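Local coordinates for protein putative ABC transporter subunit, substrate-binding component (Rhodopseudomonas palustris, PDB 4EVS) that probably serves as the substrate-binding component of an ABC transporter for lignin-derived aromatic compounds, and binds 4-hydroxybenzoate between its two lobes, at residues G22-M27 against G279-T284; P98-N103 against Y115-S120; G138-A143 against G194-F199; L250-Y255 against Q338-R343; S261-A266 against K319-R324. All coordinates share one frame; numbering follows the deposited sequence.

Contact 1: G22-M27 against G279-T284; sequences GQNFKM and GDVTMT
Asn-24 reaches across with its whole amide and bonds the two backbone atoms flanking Val-281, Asp-280 O and Thr-282 N. Its ND2 gives a nearly straight bond (179°) to Asp-280 O, 2.8 Å away and in the amide plane; the same nitrogen also bonds Leu-20 O. OD1 accepts from Thr-282 N at 2.9 Å, the donor standing above the carbonyl plane. The first torsion, an unusual -99°, aims the amide at both; Asn-24 CB lies 3.0 Å from Thr-284 OG1, whose hydroxyl bonds Phe-21 O. Without this amide, as with an alanine here, Thr-282 N and Asp-280 O would probably lose their mates and the loop before helix 283-302 could shift. The Phe-25 ring meets Thr-284, its CE1 3.5 Å from CB and the Thr-284 carbonyl oxygen at its edge. The selenomethionine Met-27 bends its CE onto Val-281 CG2 at 3.5 Å. The arrangement fixes helix 19-36 to the start of helix 283-302, where Met-283 lines the 4-hydroxybenzoate pocket, within the periplasmic binding protein fold.

Contact 2: P98-N103 against Y115-S120; sequences PMVVLN and YIVRTS. With PHB (p-hydroxybenzoic acid), chain I.
Two neighbouring parallel strands of an open alpha/beta sheet meet here, in one lobe of the periplasmic binding protein fold, and the first runs on into the ligand pocket. Strand 99-101 pairs with strand 116-118 through four backbone bonds: Met-99 N to Tyr-115 O, Val-117 N to Met-99 O, Val-101 N to Val-117 O and Thr-119 N to Val-101 O. On one face the selenomethionine Met-99 lies alongside Ile-116, CE 3.6 Å from CD1, and Val-101 sets CG2 against Ile-116 CG2. Val-101 CG1 runs beside the aliphatic part of Arg-118, 3.9 Å from CD, while the guanidinium bonds Ala-104 O, Thr-106 O and His-335. On the other face Val-100 CG2 meets Val-117 CG1, and Val-100 also touches Ile-295 of helix 283-302. Past the strands, Leu-102 CD2 lies 3.4 Å from Thr-119 OG1, a hydroxyl bonded to Ala-287 O. Asn-103 swings CG anti to its own N (chi1 -168°), which carries ND2 to 3.5 Å from C2 of 4-hydroxybenzoate; that nitrogen bonds Tyr-80 O. At the backbone of the same residue, Ser-120 OG donates to Asn-103 O at 2.8 Å, coming from above the carbonyl plane.

Contact 3: G138-A143 against G194-F199; sequences GAKKVA and GADMIF
Strands 141-143 and 197-199 run parallel with a 43° twist, Val-142 facing Met-197 and Ala-143 facing Ile-198. Ala-143 N bonds Met-197 O and Phe-199 N bonds Ala-143 O, while Lys-141 O takes Asp-196 N at 2.9 Å and Met-197 N only weakly. Just before the strands the Asp-196 carboxylate fills the bend at 139-141. Its CG sits between the backbone N and the carbonyl carbon (chi1 56°), a turn that brings both oxygens back to the other segment. OD1 accepts from Lys-141 N at 2.8 Å, on the syn side but 30° out of the carboxylate plane; OD2 receives Lys-140 N at 3.2 Å on its syn lone pair. Ala-139 CB rests 3.6 Å from OD2 and also touches SE and CE of the selenomethionine Met-197. Farther along that face Val-142 CG1 packs on Phe-199 CB, whose ring stacks with Phe-159 of helix 150-165. On the reverse, Ala-143 CB meets Ala-195 CB at 3.7 Å. An asparagine here in place of Asp-196, with one oxygen and no charge, would probably leave the Lys-140 or Lys-141 amide without its mate. Lys-140 NZ stays 6.6 Å from Asp-196 OD1 and Lys-141 NZ is farther still, so the charge is probably offset mainly by the backbone N-H groups, which ties the loop after helix 123-136 to the residue just before strand 197-201.

Contact 4: L250-Y255 against Q338-R343; sequences LSTYHY and QSVYLR
Tyr-253 CB lies 3.4 Å above the plane of the Arg-343 guanidinium, over its centre, and Ser-251 sits at the edge of that group. Ser-251 OG accepts in the guanidinium plane from NE at 2.9 Å and from NH2 at 3.0 Å, while NE reaches Ser-251 O only weakly; water 1 bridges NH1 to Tyr-253 O. Bends at chi2 (90°) and chi3 fold the arginine back over the neighbouring strand. These bonds fix the rotation of the guanidinium over Tyr-253 CB. The Tyr-253 ring has His-254 CE1 over the centre of one face, and its hydroxyl bonds Asp-232 of the ligand pocket. Tyr-341 takes Tyr-253 O and His-254 O at its ring edge, with CD2 3.4 Å from the former. Obliquely across, the Gln-338 amide packs its CD 3.4 Å from His-254 CB, its plane 40° from that of the imidazole; OE1 bonds Arg-324. Water 2 joins His-254 O to Ser-339 O. Along the backbones, Ser-251 with Arg-343 and Tyr-253 with Tyr-341 form antiparallel hydrogen-bonded pairs. Strand 250-253 is otherwise parallel to 226-230, so this is where the mixed sheet of the periplasmic binding protein fold turns antiparallel, close beside the ligand site.

Contact 5: S261-A266 against K319-R324; sequences SPENKA and KWTSPR
Glu-263 leans from the first turn of its helix over the end of strand 319-322. Its CB lies 4.0 Å from Ser-322 O; CG comes to 3.8 Å from Thr-321 CG2, and CD is closer, 3.6 Å from the same methyl. A bend at chi2 (84°) folds the carboxylate over that methyl, with OE1 4.0 Å and OE2 3.7 Å from Thr-321 CG2, and the two side chains cross at about a right angle. One residue on, Asn-264 CB sits 3.3 Å from Pro-323 O and its OD1 faces Pro-323 CB; the amide bonds Tyr-255 OH, Val-257 O and His-259 O. Ser-261 is the N-cap, its OG accepting from Asn-264 N at 3.0 Å. Water 3 links that OG to Ser-322 O. Pro-323 sits inside an ST turn in which Ser-322 OG accepts from Arg-324 N, and the same hydroxyl bonds Asp-290. The start of helix 262-273 lies against the turn between strands 319-322 and 325-330, with helix 283-302 packed against Pro-323 through Val-286 and Tyr-289.

How the contacts relate
From the N terminus, helix 19-36 opens contact 1, which closes only at 279-284, some 250 residues later. Inside that loop lie contact 2, a short closure between adjacent strands of one sheet, and then contact 3, which joins two strands of the second sheet. Contact 4 opens within the same loop but closes at 338-343, so it crosses contact 1; contact 5 crosses contact 1 as well and nests inside contact 4. Contacts 1, 2 and 4 meet around the ligand: Met-283 touches both Asn-103 and Tyr-253. Arg-324 of contact 5 reaches Thr-119 and Gln-338, joining contacts 2 and 4. Contact 3 shares its sheet with contact 4, their nearest atoms about 5 Å apart.

Contact 1: G22-M27 against G279-T284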
# COMPACT_ATOMS: atom_id res chain seq x y z
N GLY A 22 -6.91 7.27 4.68
CA GLY A 22 -7.11 6.98 6.08
C GLY A 22 -8.52 6.65 6.35
O GLY A 22 -8.77 5.82 7.19
N GLN A 23 -9.44 7.28 5.65
CA GLN A 23 -10.82 6.88 5.77
C GLN A 23 -11.01 5.43 5.37
O GLN A 23 -11.79 4.70 5.98
CB GLN A 23 -11.75 7.76 4.98
CG GLN A 23 -11.90 9.16 5.55
CD GLN A 23 -12.46 9.22 6.96
OE1 GLN A 23 -13.32 8.40 7.36
NE2 GLN A 23 -11.96 10.18 7.73
N ASN A 24 -10.21 4.97 4.42
CA ASN A 24 -10.28 3.55 4.04
C ASN A 24 -9.78 2.63 5.17
O ASN A 24 -10.19 1.49 5.24
CB ASN A 24 -9.52 3.29 2.75
CG ASN A 24 -10.44 3.22 1.52
OD1 ASN A 24 -10.83 2.14 1.12
ND2 ASN A 24 -10.80 4.38 0.93
N PHE A 25 -8.83 3.09 5.99
CA PHE A 25 -8.43 2.28 7.14
C PHE A 25 -9.66 2.03 7.99
O PHE A 25 -9.92 0.90 8.41
CB PHE A 25 -7.38 2.99 8.01
CG PHE A 25 -5.98 3.08 7.44
CD1 PHE A 25 -5.49 2.29 6.40
CD2 PHE A 25 -5.09 4.00 8.01
CE1 PHE A 25 -4.18 2.41 5.99
CE2 PHE A 25 -3.78 4.11 7.61
CZ PHE A 25 -3.33 3.35 6.58
N LYS A 26 -10.38 3.09 8.30
CA LYS A 26 -11.60 2.98 9.09
C LYS A 26 -12.63 2.08 8.39
O LYS A 26 -13.27 1.27 9.03
CB LYS A 26 -12.17 4.36 9.38
CG LYS A 26 -13.40 4.33 10.26
CD LYS A 26 -13.92 5.72 10.55
CE LYS A 26 -13.10 6.46 11.54
NZ LYS A 26 -13.80 7.73 12.03
N MSE A 27 -12.78 2.23 7.08
CA MSE A 27 -13.75 1.42 6.31
C MSE A 27 -13.43 -0.07 6.47
O MSE A 27 -14.33 -0.89 6.64
CB MSE A 27 -13.75 1.83 4.83
CG MSE A 27 -14.37 3.19 4.55
SE MSE A 27 -13.99 3.91 2.85
CE MSE A 27 -13.79 2.40 1.76
N GLY A 279 -17.45 2.84 -4.54
CA GLY A 279 -16.67 3.75 -5.30
C GLY A 279 -15.57 4.48 -4.57
O GLY A 279 -14.78 5.17 -5.21
N ASP A 280 -15.53 4.37 -3.25
CA ASP A 280 -14.49 5.02 -2.47
C ASP A 280 -13.46 4.01 -1.96
O ASP A 280 -12.52 4.39 -1.29
CB ASP A 280 -15.10 5.68 -1.25
CG ASP A 280 -15.92 6.91 -1.58
OD1 ASP A 280 -15.75 7.54 -2.65
OD2 ASP A 280 -16.76 7.27 -0.72
N VAL A 281 -13.66 2.73 -2.25
CA VAL A 281 -12.78 1.65 -1.73
C VAL A 281 -11.46 1.59 -2.44
O VAL A 281 -11.38 1.64 -3.71
CB VAL A 281 -13.48 0.28 -1.79
CG1 VAL A 281 -12.52 -0.85 -1.37
CG2 VAL A 281 -14.77 0.31 -0.93
N THR A 282 -10.40 1.38 -1.69
CA THR A 282 -9.15 1.02 -2.35
C THR A 282 -8.21 0.28 -1.38
O THR A 282 -8.62 -0.24 -0.33
CB THR A 282 -8.53 2.26 -3.01
OG1 THR A 282 -7.45 1.88 -3.89
CG2 THR A 282 -8.06 3.27 -1.95
N MSE A 283 -6.95 0.18 -1.76
CA MSE A 283 -6.07 -0.83 -1.17
C MSE A 283 -5.89 -0.73 0.33
O MSE A 283 -5.70 -1.75 1.00
CB MSE A 283 -4.71 -0.85 -1.87
CG MSE A 283 -3.74 0.22 -1.45
SE MSE A 283 -4.32 2.09 -1.83
CE MSE A 283 -2.62 2.96 -1.42
N THR A 284 -5.97 0.48 0.89
CA THR A 284 -5.71 0.58 2.33
C THR A 284 -6.82 -0.08 3.16
O THR A 284 -6.60 -0.46 4.32
CB THR A 284 -5.46 2.03 2.78
OG1 THR A 284 -6.55 2.83 2.36
CG2 THR A 284 -4.18 2.60 2.21

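Contact 2: P98-N103 against Y115-S120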
# COMPACT_ATOMS: atom_id res chain seq x y z
N PRO A 98 2.96 -3.29 19.83
CA PRO A 98 3.22 -3.57 18.44
C PRO A 98 2.57 -2.58 17.51
O PRO A 98 1.59 -1.96 17.86
CB PRO A 98 2.60 -4.95 18.23
CG PRO A 98 2.51 -5.53 19.58
CD PRO A 98 2.16 -4.37 20.43
N MSE A 99 3.16 -2.48 16.31
CA MSE A 99 2.63 -1.68 15.21
C MSE A 99 2.27 -2.59 14.04
O MSE A 99 3.13 -3.34 13.53
CB MSE A 99 3.63 -0.62 14.76
CG MSE A 99 3.15 0.21 13.57
SE MSE A 99 4.23 1.76 13.13
CE MSE A 99 5.84 0.89 12.60
N VAL A 100 1.03 -2.53 13.60
CA VAL A 100 0.60 -3.22 12.40
C VAL A 100 0.54 -2.18 11.30
O VAL A 100 -0.34 -1.30 11.31
CB VAL A 100 -0.77 -3.91 12.58
CG1 VAL A 100 -1.14 -4.71 11.37
CG2 VAL A 100 -0.75 -4.80 13.79
N VAL A 101 1.47 -2.24 10.35
CA VAL A 101 1.59 -1.26 9.27
C VAL A 101 0.59 -1.60 8.16
O VAL A 101 0.60 -2.71 7.62
CB VAL A 101 3.03 -1.19 8.74
CG1 VAL A 101 3.08 -0.34 7.50
CG2 VAL A 101 4.00 -0.67 9.82
N LEU A 102 -0.28 -0.64 7.86
CA LEU A 102 -1.36 -0.83 6.89
C LEU A 102 -1.15 -0.14 5.56
O LEU A 102 -2.02 -0.18 4.69
CB LEU A 102 -2.69 -0.37 7.51
CG LEU A 102 -3.07 -0.88 8.93
CD1 LEU A 102 -4.41 -0.29 9.43
CD2 LEU A 102 -3.02 -2.40 9.03
N ASN A 103 -0.02 0.52 5.40
CA ASN A 103 0.36 1.02 4.07
C ASN A 103 1.86 1.15 3.87
O ASN A 103 2.43 0.47 3.01
CB ASN A 103 -0.33 2.31 3.71
CG ASN A 103 -0.14 2.61 2.22
OD1 ASN A 103 -0.78 1.98 1.38
ND2 ASN A 103 0.75 3.55 1.91
N TYR A 115 8.66 -5.57 16.87
CA TYR A 115 7.22 -5.55 17.13
C TYR A 115 6.42 -4.93 16.00
O TYR A 115 5.41 -4.31 16.23
CB TYR A 115 6.86 -4.87 18.47
CG TYR A 115 7.50 -5.47 19.70
CD1 TYR A 115 7.93 -6.81 19.72
CD2 TYR A 115 7.64 -4.73 20.85
CE1 TYR A 115 8.48 -7.38 20.85
CE2 TYR A 115 8.17 -5.29 21.99
CZ TYR A 115 8.62 -6.62 21.98
OH TYR A 115 9.16 -7.17 23.13
N ILE A 116 6.89 -5.09 14.77
CA ILE A 116 6.17 -4.64 13.58
C ILE A 116 5.73 -5.83 12.75
O ILE A 116 6.52 -6.75 12.51
CB ILE A 116 7.02 -3.70 12.70
CG1 ILE A 116 7.44 -2.44 13.44
CG2 ILE A 116 6.30 -3.40 11.35
CD1 ILE A 116 8.50 -1.59 12.74
N VAL A 117 4.49 -5.79 12.27
CA VAL A 117 4.03 -6.70 11.22
C VAL A 117 3.33 -5.82 10.17
O VAL A 117 2.68 -4.83 10.53
CB VAL A 117 3.13 -7.84 11.75
CG1 VAL A 117 1.87 -7.30 12.46
CG2 VAL A 117 2.82 -8.82 10.67
N ARG A 118 3.51 -6.13 8.89
CA ARG A 118 2.96 -5.32 7.81
C ARG A 118 1.99 -6.14 6.94
O ARG A 118 2.35 -7.21 6.44
CB ARG A 118 4.08 -4.76 6.97
CG ARG A 118 3.61 -4.03 5.72
CD ARG A 118 4.64 -3.03 5.20
NE ARG A 118 5.97 -3.63 5.04
CZ ARG A 118 7.07 -2.91 4.86
NH1 ARG A 118 7.03 -1.58 4.79
NH2 ARG A 118 8.22 -3.51 4.79
N THR A 119 0.75 -5.63 6.83
CA THR A 119 -0.31 -6.27 6.03
C THR A 119 -0.60 -5.54 4.69
O THR A 119 -1.58 -5.85 4.01
CB THR A 119 -1.58 -6.42 6.83
OG1 THR A 119 -2.01 -5.13 7.26
CG2 THR A 119 -1.34 -7.36 8.05
N SER A 120 0.25 -4.59 4.31
CA SER A 120 0.05 -3.84 3.06
C SER A 120 0.85 -4.50 1.92
O SER A 120 0.39 -5.49 1.35
CB SER A 120 0.38 -2.36 3.29
OG SER A 120 1.72 -2.16 3.71
C1' PHB I . 4.78 5.24 1.54
O1' PHB I . 5.08 6.41 1.93
O2' PHB I . 5.42 4.20 1.91
C1 PHB I . 3.68 5.11 0.54
C2 PHB I . 2.68 6.04 0.46
C3 PHB I . 1.70 5.92 -0.50
C4 PHB I . 1.65 4.81 -1.35
C5 PHB I . 2.63 3.84 -1.23
C6 PHB I . 3.64 4.00 -0.29
O4 PHB I . 0.65 4.72 -2.28

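Contact 3: G138-A143 against G194-F199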
# COMPACT_ATOMS: atom_id res chain seq x y z
N GLY A 138 7.54 -5.83 -24.31
CA GLY A 138 8.35 -5.33 -25.43
C GLY A 138 9.04 -4.01 -25.19
O GLY A 138 9.61 -3.43 -26.13
N ALA A 139 9.03 -3.52 -23.94
CA ALA A 139 9.74 -2.27 -23.66
C ALA A 139 11.24 -2.46 -23.87
O ALA A 139 11.80 -3.51 -23.53
CB ALA A 139 9.46 -1.78 -22.21
N LYS A 140 11.88 -1.44 -24.44
CA LYS A 140 13.31 -1.41 -24.69
C LYS A 140 14.03 -0.30 -23.93
O LYS A 140 15.08 -0.56 -23.34
CB LYS A 140 13.57 -1.26 -26.18
CG LYS A 140 12.95 -2.39 -26.99
CD LYS A 140 13.27 -2.25 -28.47
CE LYS A 140 12.92 -3.55 -29.24
NZ LYS A 140 11.75 -3.36 -30.17
N LYS A 141 13.44 0.90 -23.91
CA LYS A 141 14.02 2.03 -23.23
C LYS A 141 13.01 2.62 -22.30
O LYS A 141 11.97 3.07 -22.75
CB LYS A 141 14.41 3.09 -24.27
CG LYS A 141 15.53 2.63 -25.20
CD LYS A 141 15.83 3.74 -26.22
CE LYS A 141 16.97 3.38 -27.13
NZ LYS A 141 17.22 4.61 -27.92
N VAL A 142 13.36 2.61 -21.02
CA VAL A 142 12.43 3.05 -19.98
C VAL A 142 12.95 4.31 -19.30
O VAL A 142 14.13 4.45 -19.03
CB VAL A 142 12.16 1.94 -18.93
CG1 VAL A 142 11.39 2.49 -17.72
CG2 VAL A 142 11.38 0.75 -19.57
N ALA A 143 12.04 5.26 -19.08
CA ALA A 143 12.27 6.42 -18.23
C ALA A 143 11.60 6.13 -16.90
O ALA A 143 10.37 5.86 -16.83
CB ALA A 143 11.72 7.67 -18.87
N GLY A 194 13.66 9.79 -25.34
CA GLY A 194 13.39 8.70 -26.27
C GLY A 194 12.77 7.43 -25.71
O GLY A 194 12.56 6.44 -26.43
N ALA A 195 12.44 7.44 -24.44
CA ALA A 195 11.84 6.26 -23.85
C ALA A 195 10.59 5.82 -24.58
O ALA A 195 9.78 6.68 -25.00
CB ALA A 195 11.51 6.54 -22.39
N ASP A 196 10.39 4.51 -24.67
CA ASP A 196 9.11 3.94 -25.16
C ASP A 196 8.13 3.55 -24.06
O ASP A 196 6.98 3.26 -24.36
CB ASP A 196 9.37 2.75 -26.10
CG ASP A 196 10.21 1.66 -25.46
OD1 ASP A 196 11.42 1.58 -25.79
OD2 ASP A 196 9.66 0.91 -24.62
N MSE A 197 8.60 3.57 -22.82
CA MSE A 197 7.77 3.30 -21.66
C MSE A 197 8.31 4.07 -20.47
O MSE A 197 9.50 4.30 -20.33
CB MSE A 197 7.76 1.79 -21.32
CG MSE A 197 6.80 1.39 -20.19
SE MSE A 197 6.77 -0.54 -19.90
CE MSE A 197 5.83 -1.09 -21.56
N ILE A 198 7.38 4.50 -19.64
CA ILE A 198 7.66 5.11 -18.33
C ILE A 198 7.35 4.12 -17.25
O ILE A 198 6.35 3.42 -17.35
CB ILE A 198 6.72 6.34 -18.10
CG1 ILE A 198 6.95 7.45 -19.16
CG2 ILE A 198 6.88 6.90 -16.69
CD1 ILE A 198 5.77 8.43 -19.19
N PHE A 199 8.22 4.06 -16.24
CA PHE A 199 7.87 3.41 -14.98
C PHE A 199 7.80 4.47 -13.89
O PHE A 199 8.71 5.28 -13.74
CB PHE A 199 8.90 2.35 -14.55
CG PHE A 199 8.63 1.81 -13.17
CD1 PHE A 199 7.49 1.03 -12.93
CD2 PHE A 199 9.43 2.14 -12.09
CE1 PHE A 199 7.18 0.57 -11.66
CE2 PHE A 199 9.13 1.68 -10.83
CZ PHE A 199 8.00 0.92 -10.60

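Contact 4: L250-Y255 against Q338-R343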
# COMPACT_ATOMS: atom_id res chain seq x y z
N LEU A 250 -0.97 0.18 -17.47
CA LEU A 250 -0.59 -1.08 -16.84
C LEU A 250 -0.06 -0.81 -15.45
O LEU A 250 0.64 0.17 -15.22
CB LEU A 250 0.47 -1.84 -17.65
CG LEU A 250 0.03 -2.34 -19.02
CD1 LEU A 250 1.24 -2.83 -19.79
CD2 LEU A 250 -0.99 -3.46 -18.88
N SER A 251 -0.43 -1.64 -14.50
CA SER A 251 0.08 -1.54 -13.12
C SER A 251 0.20 -2.91 -12.49
O SER A 251 -0.57 -3.84 -12.79
CB SER A 251 -0.80 -0.63 -12.28
OG SER A 251 -2.11 -1.16 -12.05
N THR A 252 1.19 -3.05 -11.62
CA THR A 252 1.27 -4.22 -10.78
C THR A 252 0.85 -3.87 -9.33
O THR A 252 1.23 -2.83 -8.78
CB THR A 252 2.67 -4.83 -10.81
OG1 THR A 252 3.66 -3.82 -10.53
CG2 THR A 252 2.91 -5.48 -12.16
N TYR A 253 0.08 -4.76 -8.69
CA TYR A 253 -0.36 -4.52 -7.33
C TYR A 253 -0.96 -5.77 -6.77
O TYR A 253 -1.45 -6.65 -7.49
CB TYR A 253 -1.45 -3.45 -7.28
CG TYR A 253 -1.35 -2.38 -6.20
CD1 TYR A 253 -2.52 -1.80 -5.69
CD2 TYR A 253 -0.15 -1.89 -5.74
CE1 TYR A 253 -2.46 -0.72 -4.86
CE2 TYR A 253 -0.08 -0.85 -4.84
CZ TYR A 253 -1.23 -0.27 -4.41
OH TYR A 253 -1.18 0.79 -3.54
N HIS A 254 -1.03 -5.77 -5.46
CA HIS A 254 -1.48 -6.89 -4.67
C HIS A 254 -2.98 -6.90 -4.44
O HIS A 254 -3.50 -7.89 -3.90
CB HIS A 254 -0.78 -6.81 -3.29
CG HIS A 254 -1.05 -5.51 -2.62
ND1 HIS A 254 -0.55 -4.33 -3.14
CD2 HIS A 254 -1.80 -5.18 -1.55
CE1 HIS A 254 -1.02 -3.32 -2.43
NE2 HIS A 254 -1.76 -3.82 -1.45
N TYR A 255 -3.68 -5.80 -4.75
CA TYR A 255 -5.15 -5.74 -4.55
C TYR A 255 -5.83 -4.91 -5.62
O TYR A 255 -5.34 -3.82 -5.94
CB TYR A 255 -5.54 -5.20 -3.20
CG TYR A 255 -7.02 -5.19 -3.00
CD1 TYR A 255 -7.71 -6.38 -2.83
CD2 TYR A 255 -7.75 -4.02 -2.98
CE1 TYR A 255 -9.07 -6.41 -2.71
CE2 TYR A 255 -9.15 -4.03 -2.81
CZ TYR A 255 -9.80 -5.24 -2.69
OH TYR A 255 -11.18 -5.27 -2.57
N GLN A 338 2.33 -12.45 -0.73
CA GLN A 338 1.07 -12.35 -1.42
C GLN A 338 1.29 -12.41 -2.92
O GLN A 338 2.42 -12.20 -3.40
CB GLN A 338 0.38 -11.04 -1.04
CG GLN A 338 1.17 -9.77 -1.42
CD GLN A 338 0.58 -8.55 -0.72
OE1 GLN A 338 -0.62 -8.54 -0.36
NE2 GLN A 338 1.41 -7.48 -0.54
N SER A 339 0.23 -12.69 -3.66
CA SER A 339 0.30 -12.51 -5.10
C SER A 339 0.44 -11.03 -5.45
O SER A 339 -0.07 -10.15 -4.78
CB SER A 339 -0.94 -13.05 -5.79
OG SER A 339 -1.09 -14.44 -5.58
N VAL A 340 1.12 -10.79 -6.56
CA VAL A 340 1.16 -9.49 -7.22
C VAL A 340 0.55 -9.72 -8.59
O VAL A 340 0.95 -10.65 -9.31
CB VAL A 340 2.61 -8.93 -7.33
CG1 VAL A 340 2.66 -7.67 -8.28
CG2 VAL A 340 3.22 -8.67 -5.89
N TYR A 341 -0.43 -8.92 -8.92
CA TYR A 341 -1.18 -9.06 -10.15
C TYR A 341 -0.75 -8.00 -11.13
O TYR A 341 -0.49 -6.86 -10.75
CB TYR A 341 -2.68 -8.90 -9.90
CG TYR A 341 -3.24 -9.87 -8.85
CD1 TYR A 341 -3.75 -11.13 -9.21
CD2 TYR A 341 -3.26 -9.54 -7.50
CE1 TYR A 341 -4.28 -11.99 -8.24
CE2 TYR A 341 -3.80 -10.40 -6.54
CZ TYR A 341 -4.28 -11.63 -6.90
OH TYR A 341 -4.81 -12.52 -5.97
N LEU A 342 -0.71 -8.36 -12.40
CA LEU A 342 -0.69 -7.35 -13.44
C LEU A 342 -2.13 -6.98 -13.75
O LEU A 342 -3.00 -7.86 -13.90
CB LEU A 342 -0.11 -7.90 -14.72
CG LEU A 342 -0.04 -6.97 -15.95
CD1 LEU A 342 0.84 -5.75 -15.71
CD2 LEU A 342 0.43 -7.73 -17.18
N ARG A 343 -2.37 -5.68 -13.88
CA ARG A 343 -3.66 -5.15 -14.22
C ARG A 343 -3.55 -4.14 -15.33
O ARG A 343 -2.48 -3.53 -15.60
CB ARG A 343 -4.35 -4.44 -13.04
CG ARG A 343 -4.33 -5.19 -11.69
CD ARG A 343 -3.08 -4.85 -10.83
NE ARG A 343 -3.07 -3.41 -10.58
CZ ARG A 343 -3.88 -2.79 -9.76
NH1 ARG A 343 -4.60 -3.49 -8.88
NH2 ARG A 343 -3.85 -1.47 -9.68
O HOH W 1 -4.50 -6.29 -8.10
O HOH W 2 -2.28 -10.33 -3.19

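Contact 5: S261-A266 against K319-R324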
# COMPACT_ATOMS: atom_id res chain seq x y z
N SER A 261 -13.02 -13.28 -6.31
CA SER A 261 -12.97 -14.41 -5.37
C SER A 261 -14.14 -14.28 -4.41
O SER A 261 -14.63 -13.18 -4.21
CB SER A 261 -11.67 -14.41 -4.55
OG SER A 261 -11.61 -13.35 -3.62
N PRO A 262 -14.57 -15.40 -3.79
CA PRO A 262 -15.66 -15.26 -2.82
C PRO A 262 -15.29 -14.37 -1.65
O PRO A 262 -16.15 -13.67 -1.09
CB PRO A 262 -15.93 -16.70 -2.35
CG PRO A 262 -15.34 -17.54 -3.34
CD PRO A 262 -14.19 -16.80 -4.00
N GLU A 263 -14.03 -14.41 -1.26
CA GLU A 263 -13.56 -13.63 -0.12
C GLU A 263 -13.61 -12.15 -0.42
O GLU A 263 -13.96 -11.36 0.45
CB GLU A 263 -12.17 -14.07 0.33
CG GLU A 263 -12.14 -15.43 1.01
CD GLU A 263 -12.05 -16.63 0.04
OE1 GLU A 263 -11.96 -16.43 -1.22
OE2 GLU A 263 -12.05 -17.78 0.57
N ASN A 264 -13.27 -11.75 -1.65
CA ASN A 264 -13.39 -10.34 -2.00
C ASN A 264 -14.86 -9.90 -2.11
O ASN A 264 -15.22 -8.81 -1.68
CB ASN A 264 -12.63 -10.00 -3.27
CG ASN A 264 -12.47 -8.50 -3.43
OD1 ASN A 264 -12.17 -7.79 -2.46
ND2 ASN A 264 -12.67 -8.00 -4.65
N LYS A 265 -15.71 -10.77 -2.64
CA LYS A 265 -17.13 -10.43 -2.74
C LYS A 265 -17.69 -10.24 -1.36
O LYS A 265 -18.50 -9.32 -1.12
CB LYS A 265 -17.88 -11.55 -3.48
CG LYS A 265 -17.49 -11.62 -4.97
CD LYS A 265 -18.26 -12.73 -5.74
CE LYS A 265 -18.08 -12.63 -7.25
NZ LYS A 265 -16.71 -12.70 -7.67
N ALA A 266 -17.27 -11.10 -0.44
CA ALA A 266 -17.70 -10.98 0.95
C ALA A 266 -17.22 -9.68 1.59
O ALA A 266 -17.97 -8.97 2.26
CB ALA A 266 -17.26 -12.19 1.80
N LYS A 319 -0.77 -18.06 8.00
CA LYS A 319 -1.28 -18.17 6.64
C LYS A 319 -2.80 -18.09 6.68
O LYS A 319 -3.44 -18.69 7.57
CB LYS A 319 -0.88 -19.50 6.00
CG LYS A 319 0.59 -19.77 5.97
CD LYS A 319 1.01 -21.00 5.13
CE LYS A 319 2.55 -20.94 4.87
NZ LYS A 319 3.06 -21.70 3.66
N TRP A 320 -3.39 -17.39 5.72
CA TRP A 320 -4.83 -17.25 5.63
C TRP A 320 -5.24 -16.81 4.22
O TRP A 320 -4.39 -16.57 3.34
CB TRP A 320 -5.36 -16.30 6.76
CG TRP A 320 -5.09 -14.83 6.53
CD1 TRP A 320 -5.97 -13.89 6.10
CD2 TRP A 320 -3.86 -14.12 6.81
NE1 TRP A 320 -5.38 -12.64 6.07
CE2 TRP A 320 -4.07 -12.77 6.46
CE3 TRP A 320 -2.59 -14.52 7.26
CZ2 TRP A 320 -3.08 -11.81 6.60
CZ3 TRP A 320 -1.58 -13.55 7.36
CH2 TRP A 320 -1.85 -12.20 7.04
N THR A 321 -6.53 -16.68 3.98
CA THR A 321 -7.02 -16.17 2.72
C THR A 321 -7.59 -14.78 2.96
O THR A 321 -8.53 -14.59 3.70
CB THR A 321 -8.09 -17.10 2.12
OG1 THR A 321 -7.51 -18.41 1.96
CG2 THR A 321 -8.53 -16.56 0.74
N SER A 322 -6.97 -13.80 2.31
CA SER A 322 -7.40 -12.41 2.34
C SER A 322 -8.37 -12.14 1.21
O SER A 322 -8.39 -12.86 0.22
CB SER A 322 -6.15 -11.55 2.15
OG SER A 322 -6.42 -10.18 1.89
N PRO A 323 -9.19 -11.08 1.34
CA PRO A 323 -9.94 -10.62 0.14
C PRO A 323 -9.05 -10.49 -1.11
O PRO A 323 -9.53 -10.60 -2.24
CB PRO A 323 -10.57 -9.28 0.59
CG PRO A 323 -10.74 -9.49 2.10
CD PRO A 323 -9.47 -10.23 2.51
N ARG A 324 -7.77 -10.20 -0.91
CA ARG A 324 -6.87 -9.95 -2.04
C ARG A 324 -6.36 -11.23 -2.72
O ARG A 324 -5.84 -11.16 -3.82
CB ARG A 324 -5.67 -9.13 -1.60
CG ARG A 324 -4.59 -9.93 -0.87
CD ARG A 324 -3.51 -9.03 -0.24
NE ARG A 324 -4.01 -8.49 1.03
CZ ARG A 324 -3.33 -7.62 1.78
NH1 ARG A 324 -2.15 -7.15 1.36
NH2 ARG A 324 -3.87 -7.19 2.93
O HOH W 3 -9.52 -14.03 -2.08